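Local structure of putative peptide ABC-transport system periplasmic peptide-binding protein (Campylobacter jejuni, 4OEV) at residues P162-F176 with F182-H196. The protein binds nickel outside the cytoplasmic membrane, here together with oxalate, and probably delivers it to an ABC-type importer. Residues are numbered along the deposited sequence; the frame is centred on the assembly and turned at random.
Sequences PYKFVKWKKGEYVEF and FYLDKVKTPRLIIKH
Leu192 places its CD2 methyl over the centre of the Tyr163 ring, 3.7 Å from the centroid, a CH-pi contact on the tightly packed side of the sheet, where Tyr163 of strand 163-169 lies with Leu192, Phe176 and Ile194. A tyrosine suits this buried place because its ring is apolar while its hydroxyl can be satisfied: OH donates to Thr189 O at 2.7 Å, in the carbonyl plane, and accepts a hydrogen bond from a water that in turn accepts one from Thr189 N. Val187 brings CG1 obliquely against the same ring. Ile194 has CG1 anti to its carbonyl carbon (chi1 -52°), which sets that branch 3.8 Å from Phe176 CE1. Paired backbone bonds join Val174 to Ile194 and Phe176 to Leu192. The other face, with Tyr173, Glu175, Ile193 and Lys195, is looser and partly open to solvent, which suits the charged ends of Glu175 and Lys195, the latter salt-bridged to Glu206. There Arg191, extended from CG to NE, forms a salt bridge from NE to Glu175 OE2 at 3.0 Å, from above the carboxylate plane. At the hairpin turn, His196 ND1 donates to Gly171 O at 3.1 Å, in the imidazole plane. Strand 191-196 lies between strands 173-178 and 6-11; Leu7 and Ile9 pack on Leu192, Val11 on Ile194, and Leu32 of helix 30-33 on both.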
loop_
_atom_site.group_PDB
_atom_site.type_symbol
_atom_site.label_atom_id
_atom_site.label_comp_id
_atom_site.label_asym_id
_atom_site.label_seq_id
_atom_site.Cartn_x
_atom_site.Cartn_y
_atom_site.Cartn_z
ATOM N N PRO A 162 13.947 15.845 -1.968
ATOM C CA PRO A 162 14.603 16.624 -0.885
ATOM C C PRO A 162 15.921 16.038 -0.370
ATOM O O PRO A 162 16.710 16.710 0.309
ATOM C CB PRO A 162 13.565 16.618 0.244
ATOM C CG PRO A 162 12.699 15.311 -0.014
ATOM C CD PRO A 162 12.625 15.324 -1.563
ATOM N N TYR A 163 16.172 14.789 -0.700
ATOM C CA TYR A 163 17.317 14.096 -0.147
ATOM C C TYR A 163 18.169 13.402 -1.204
ATOM O O TYR A 163 17.654 12.666 -2.062
ATOM C CB TYR A 163 16.842 13.081 0.902
ATOM C CG TYR A 163 16.624 13.730 2.246
ATOM C CD1 TYR A 163 17.716 14.039 3.048
ATOM C CD2 TYR A 163 15.349 14.049 2.717
ATOM C CE1 TYR A 163 17.561 14.650 4.273
ATOM C CE2 TYR A 163 15.188 14.683 3.971
ATOM C CZ TYR A 163 16.310 14.970 4.733
ATOM O OH TYR A 163 16.250 15.604 5.974
ATOM N N LYS A 164 19.478 13.578 -1.090
ATOM C CA LYS A 164 20.431 12.995 -2.027
ATOM C C LYS A 164 20.890 11.675 -1.448
ATOM O O LYS A 164 21.088 11.577 -0.226
ATOM C CB LYS A 164 21.639 13.944 -2.279
ATOM C CG LYS A 164 21.327 15.234 -3.014
ATOM C CD LYS A 164 22.614 16.095 -3.226
ATOM C CE LYS A 164 22.387 17.242 -4.219
ATOM N NZ LYS A 164 23.633 18.027 -4.558
ATOM N N PHE A 165 21.007 10.655 -2.306
ATOM C CA PHE A 165 21.478 9.323 -1.892
ATOM C C PHE A 165 22.963 9.375 -1.516
ATOM O O PHE A 165 23.775 9.915 -2.273
ATOM C CB PHE A 165 21.243 8.285 -3.014
ATOM C CG PHE A 165 21.858 6.936 -2.737
ATOM C CD1 PHE A 165 21.171 5.981 -1.999
ATOM C CD2 PHE A 165 23.121 6.619 -3.220
ATOM C CE1 PHE A 165 21.742 4.741 -1.745
ATOM C CE2 PHE A 165 23.696 5.381 -2.965
ATOM C CZ PHE A 165 23.012 4.453 -2.225
ATOM N N VAL A 166 23.319 8.824 -0.355
ATOM C CA VAL A 166 24.721 8.735 0.078
ATOM C C VAL A 166 25.305 7.319 0.030
ATOM O O VAL A 166 26.296 7.074 -0.642
ATOM C CB VAL A 166 24.919 9.260 1.506
ATOM C CG1 VAL A 166 26.364 9.106 1.884
ATOM C CG2 VAL A 166 24.496 10.708 1.604
ATOM N N LYS A 167 24.748 6.398 0.806
ATOM C CA LYS A 167 25.210 5.023 0.730
ATOM C C LYS A 167 24.159 4.070 1.255
ATOM O O LYS A 167 23.150 4.481 1.833
ATOM C CB LYS A 167 26.511 4.834 1.498
ATOM C CG LYS A 167 26.398 4.903 3.007
ATOM C CD LYS A 167 27.710 4.404 3.607
ATOM C CE LYS A 167 27.728 4.541 5.122
ATOM N NZ LYS A 167 28.971 3.999 5.755
ATOM N N TRP A 168 24.418 2.787 1.070
ATOM C CA TRP A 168 23.408 1.789 1.367
ATOM C C TRP A 168 24.079 0.540 1.888
ATOM O O TRP A 168 24.862 -0.084 1.190
ATOM C CB TRP A 168 22.603 1.514 0.099
ATOM C CG TRP A 168 21.469 0.551 0.178
ATOM C CD1 TRP A 168 21.052 -0.183 1.260
ATOM C CD2 TRP A 168 20.598 0.211 -0.902
ATOM N NE1 TRP A 168 19.965 -0.964 0.908
ATOM C CE2 TRP A 168 19.667 -0.738 -0.410
ATOM C CE3 TRP A 168 20.512 0.625 -2.242
ATOM C CZ2 TRP A 168 18.660 -1.287 -1.209
ATOM C CZ3 TRP A 168 19.516 0.090 -3.037
ATOM C CH2 TRP A 168 18.593 -0.875 -2.514
ATOM N N LYS A 169 23.763 0.166 3.117
ATOM C CA LYS A 169 24.254 -1.081 3.658
ATOM C C LYS A 169 23.116 -2.080 3.572
ATOM O O LYS A 169 22.183 -2.032 4.363
ATOM C CB LYS A 169 24.729 -0.881 5.092
ATOM C CG LYS A 169 25.556 -2.003 5.678
ATOM C CD LYS A 169 26.365 -1.441 6.843
ATOM C CE LYS A 169 26.722 -2.482 7.890
ATOM N NZ LYS A 169 27.296 -1.826 9.109
ATOM N N LYS A 170 23.213 -3.006 2.625
ATOM C CA LYS A 170 22.074 -3.827 2.231
ATOM C C LYS A 170 21.405 -4.570 3.391
ATOM O O LYS A 170 22.081 -5.194 4.222
ATOM C CB LYS A 170 22.509 -4.827 1.162
ATOM C CG LYS A 170 21.412 -5.801 0.735
ATOM C CD LYS A 170 20.367 -5.158 -0.164
ATOM C CE LYS A 170 19.381 -6.204 -0.670
ATOM N NZ LYS A 170 18.130 -5.595 -1.184
ATOM N N GLY A 171 20.075 -4.442 3.463
ATOM C CA GLY A 171 19.277 -5.066 4.511
ATOM C C GLY A 171 19.295 -4.317 5.837
ATOM O O GLY A 171 18.505 -4.615 6.732
ATOM N N GLU A 172 20.196 -3.348 5.960
ATOM C CA GLU A 172 20.397 -2.617 7.209
ATOM C C GLU A 172 19.834 -1.197 7.155
ATOM O O GLU A 172 18.964 -0.835 7.945
ATOM C CB GLU A 172 21.882 -2.564 7.556
ATOM C CG GLU A 172 22.379 -3.596 8.556
ATOM C CD GLU A 172 23.666 -3.143 9.253
ATOM O OE1 GLU A 172 23.725 -1.983 9.720
ATOM O OE2 GLU A 172 24.623 -3.945 9.342
ATOM N N TYR A 173 20.352 -0.380 6.241
ATOM C CA TYR A 173 19.913 1.005 6.156
ATOM C C TYR A 173 20.295 1.661 4.835
ATOM O O TYR A 173 21.186 1.187 4.129
ATOM C CB TYR A 173 20.503 1.822 7.317
ATOM C CG TYR A 173 22.007 2.037 7.236
ATOM C CD1 TYR A 173 22.535 3.121 6.533
ATOM C CD2 TYR A 173 22.897 1.185 7.891
ATOM C CE1 TYR A 173 23.899 3.333 6.459
ATOM C CE2 TYR A 173 24.269 1.399 7.831
ATOM C CZ TYR A 173 24.762 2.473 7.113
ATOM O OH TYR A 173 26.121 2.706 7.041
ATOM N N VAL A 174 19.632 2.769 4.518
ATOM C CA VAL A 174 20.058 3.629 3.412
ATOM C C VAL A 174 20.315 4.978 4.052
ATOM O O VAL A 174 19.545 5.378 4.927
ATOM C CB VAL A 174 18.992 3.742 2.282
ATOM C CG1 VAL A 174 19.580 4.377 1.037
ATOM C CG2 VAL A 174 18.378 2.357 1.934
ATOM N N GLU A 175 21.412 5.640 3.679
ATOM C CA GLU A 175 21.768 6.949 4.232
ATOM C C GLU A 175 21.675 8.063 3.173
ATOM O O GLU A 175 22.117 7.891 2.035
ATOM C CB GLU A 175 23.172 6.921 4.837
ATOM C CG GLU A 175 23.674 8.323 5.275
ATOM C CD GLU A 175 25.116 8.308 5.747
ATOM O OE1 GLU A 175 25.609 7.180 5.984
ATOM O OE2 GLU A 175 25.746 9.410 5.880
ATOM N N PHE A 176 21.090 9.195 3.564
ATOM C CA PHE A 176 20.887 10.335 2.682
ATOM C C PHE A 176 21.478 11.600 3.269
ATOM O O PHE A 176 21.726 11.671 4.472
ATOM C CB PHE A 176 19.406 10.582 2.439
ATOM C CG PHE A 176 18.671 9.367 1.960
ATOM C CD1 PHE A 176 18.118 8.465 2.865
ATOM C CD2 PHE A 176 18.552 9.109 0.601
ATOM C CE1 PHE A 176 17.433 7.327 2.417
ATOM C CE2 PHE A 176 17.857 7.951 0.150
ATOM C CZ PHE A 176 17.315 7.071 1.064
ATOM N N PHE A 182 17.011 22.245 -3.239
ATOM C CA PHE A 182 15.678 21.654 -3.342
ATOM C C PHE A 182 14.705 22.804 -3.608
ATOM O O PHE A 182 14.541 23.705 -2.794
ATOM C CB PHE A 182 15.323 20.868 -2.069
ATOM C CG PHE A 182 14.018 20.130 -2.142
ATOM C CD1 PHE A 182 13.669 19.403 -3.282
ATOM C CD2 PHE A 182 13.160 20.115 -1.061
ATOM C CE1 PHE A 182 12.472 18.710 -3.352
ATOM C CE2 PHE A 182 11.971 19.421 -1.112
ATOM C CZ PHE A 182 11.618 18.715 -2.272
ATOM N N TYR A 183 14.101 22.780 -4.786
ATOM C CA TYR A 183 13.267 23.880 -5.293
ATOM C C TYR A 183 12.081 24.181 -4.354
ATOM O O TYR A 183 11.537 25.284 -4.324
ATOM C CB TYR A 183 12.763 23.518 -6.702
ATOM C CG TYR A 183 11.934 22.235 -6.656
ATOM C CD1 TYR A 183 10.548 22.268 -6.529
ATOM C CD2 TYR A 183 12.557 20.991 -6.692
ATOM C CE1 TYR A 183 9.806 21.080 -6.462
ATOM C CE2 TYR A 183 11.819 19.802 -6.643
ATOM C CZ TYR A 183 10.454 19.854 -6.523
ATOM O OH TYR A 183 9.751 18.653 -6.442
ATOM N N LEU A 184 11.642 23.154 -3.643
ATOM C CA LEU A 184 10.388 23.219 -2.903
ATOM C C LEU A 184 10.506 23.955 -1.561
ATOM O O LEU A 184 9.579 24.662 -1.151
ATOM C CB LEU A 184 9.873 21.802 -2.693
ATOM C CG LEU A 184 8.388 21.657 -2.397
ATOM C CD1 LEU A 184 7.541 22.177 -3.554
ATOM C CD2 LEU A 184 8.054 20.201 -2.085
ATOM N N ASP A 185 11.629 23.739 -0.868
ATOM C CA ASP A 185 11.936 24.383 0.411
ATOM C C ASP A 185 13.325 23.953 0.933
ATOM O O ASP A 185 13.953 23.055 0.374
ATOM C CB ASP A 185 10.864 24.051 1.445
ATOM C CG ASP A 185 10.535 25.235 2.317
ATOM O OD1 ASP A 185 11.473 25.992 2.645
ATOM O OD2 ASP A 185 9.346 25.421 2.655
ATOM N N LYS A 186 13.808 24.556 2.009
ATOM C CA LYS A 186 15.085 24.103 2.543
ATOM C C LYS A 186 14.852 22.865 3.404
ATOM O O LYS A 186 13.944 22.847 4.236
ATOM C CB LYS A 186 15.790 25.196 3.371
ATOM C CG LYS A 186 16.158 26.403 2.548
ATOM C CD LYS A 186 16.994 25.956 1.346
ATOM C CE LYS A 186 17.592 27.139 0.600
ATOM N NZ LYS A 186 18.311 27.971 1.595
ATOM N N VAL A 187 15.683 21.841 3.206
ATOM C CA VAL A 187 15.625 20.612 4.003
ATOM C C VAL A 187 16.279 20.925 5.374
ATOM O O VAL A 187 17.382 21.493 5.434
ATOM C CB VAL A 187 16.356 19.463 3.287
ATOM C CG1 VAL A 187 16.029 18.138 3.934
ATOM C CG2 VAL A 187 15.954 19.414 1.785
ATOM N N LYS A 188 15.571 20.644 6.468
ATOM C CA LYS A 188 16.025 21.146 7.759
ATOM C C LYS A 188 17.136 20.320 8.400
ATOM O O LYS A 188 18.146 20.879 8.865
ATOM C CB LYS A 188 14.845 21.281 8.705
ATOM C CG LYS A 188 13.870 22.336 8.258
ATOM C CD LYS A 188 13.218 22.986 9.452
ATOM C CE LYS A 188 11.861 23.558 9.094
ATOM N NZ LYS A 188 11.150 23.983 10.331
ATOM N N THR A 189 16.976 19.000 8.407
ATOM C CA THR A 189 17.998 18.138 8.973
ATOM C C THR A 189 18.874 17.615 7.862
ATOM O O THR A 189 18.402 16.927 6.957
ATOM C CB THR A 189 17.356 16.993 9.767
ATOM O OG1 THR A 189 16.554 17.581 10.791
ATOM C CG2 THR A 189 18.401 16.090 10.406
ATOM N N PRO A 190 20.166 17.963 7.915
ATOM C CA PRO A 190 21.117 17.670 6.837
ATOM C C PRO A 190 21.314 16.167 6.616
ATOM O O PRO A 190 21.536 15.752 5.484
ATOM C CB PRO A 190 22.409 18.343 7.311
ATOM C CG PRO A 190 22.265 18.488 8.755
ATOM C CD PRO A 190 20.807 18.674 9.032
ATOM N N ARG A 191 21.256 15.371 7.675
ATOM C CA ARG A 191 21.536 13.947 7.545
ATOM C C ARG A 191 20.321 13.089 7.908
ATOM O O ARG A 191 19.708 13.279 8.966
ATOM C CB ARG A 191 22.735 13.605 8.432
ATOM C CG ARG A 191 23.405 12.285 8.146
ATOM C CD ARG A 191 24.913 12.337 8.483
ATOM N NE ARG A 191 25.482 10.992 8.399
ATOM C CZ ARG A 191 25.583 10.154 9.426
ATOM N NH1 ARG A 191 26.094 8.939 9.255
ATOM N NH2 ARG A 191 25.173 10.531 10.630
ATOM N N LEU A 192 19.991 12.125 7.042
ATOM C CA LEU A 192 18.832 11.257 7.244
ATOM C C LEU A 192 19.143 9.799 6.943
ATOM O O LEU A 192 19.638 9.463 5.877
ATOM C CB LEU A 192 17.642 11.723 6.387
ATOM C CG LEU A 192 16.424 10.786 6.304
ATOM C CD1 LEU A 192 15.769 10.550 7.680
ATOM C CD2 LEU A 192 15.405 11.294 5.296
ATOM N N ILE A 193 18.788 8.927 7.883
ATOM C CA ILE A 193 19.020 7.493 7.751
ATOM C C ILE A 193 17.730 6.682 7.954
ATOM O O ILE A 193 17.039 6.853 8.941
ATOM C CB ILE A 193 20.101 7.042 8.754
ATOM C CG1 ILE A 193 21.439 7.704 8.380
ATOM C CG2 ILE A 193 20.241 5.571 8.764
ATOM C CD1 ILE A 193 22.611 7.321 9.295
ATOM N N ILE A 194 17.389 5.862 6.962
ATOM C CA ILE A 194 16.231 4.985 7.001
ATOM C C ILE A 194 16.695 3.569 7.306
ATOM O O ILE A 194 17.321 2.893 6.484
ATOM C CB ILE A 194 15.442 5.011 5.676
ATOM C CG1 ILE A 194 15.127 6.455 5.280
ATOM C CG2 ILE A 194 14.188 4.034 5.740
ATOM C CD1 ILE A 194 14.170 7.161 6.204
ATOM N N LYS A 195 16.383 3.125 8.509
ATOM C CA LYS A 195 16.851 1.849 8.986
ATOM C C LYS A 195 15.784 0.780 8.760
ATOM O O LYS A 195 14.583 0.991 9.011
ATOM C CB LYS A 195 17.226 1.967 10.469
ATOM C CG LYS A 195 18.026 0.821 10.997
ATOM C CD LYS A 195 18.602 1.143 12.390
ATOM C CE LYS A 195 19.267 -0.088 12.933
ATOM N NZ LYS A 195 19.946 0.166 14.223
ATOM N N HIS A 196 16.221 -0.365 8.257
ATOM C CA HIS A 196 15.292 -1.439 7.952
ATOM C C HIS A 196 14.988 -2.268 9.181
ATOM O O HIS A 196 15.787 -3.125 9.559
ATOM C CB HIS A 196 15.847 -2.357 6.867
ATOM C CG HIS A 196 14.935 -3.512 6.540
ATOM N ND1 HIS A 196 15.396 -4.798 6.365
ATOM C CD2 HIS A 196 13.594 -3.561 6.342
ATOM C CE1 HIS A 196 14.373 -5.600 6.095
ATOM N NE2 HIS A 196 13.267 -4.872 6.069
HETATM O O HOH W 1 15.038 17.351 7.703
HETATM O O HOH W 2 18.845 -2.793 10.347
#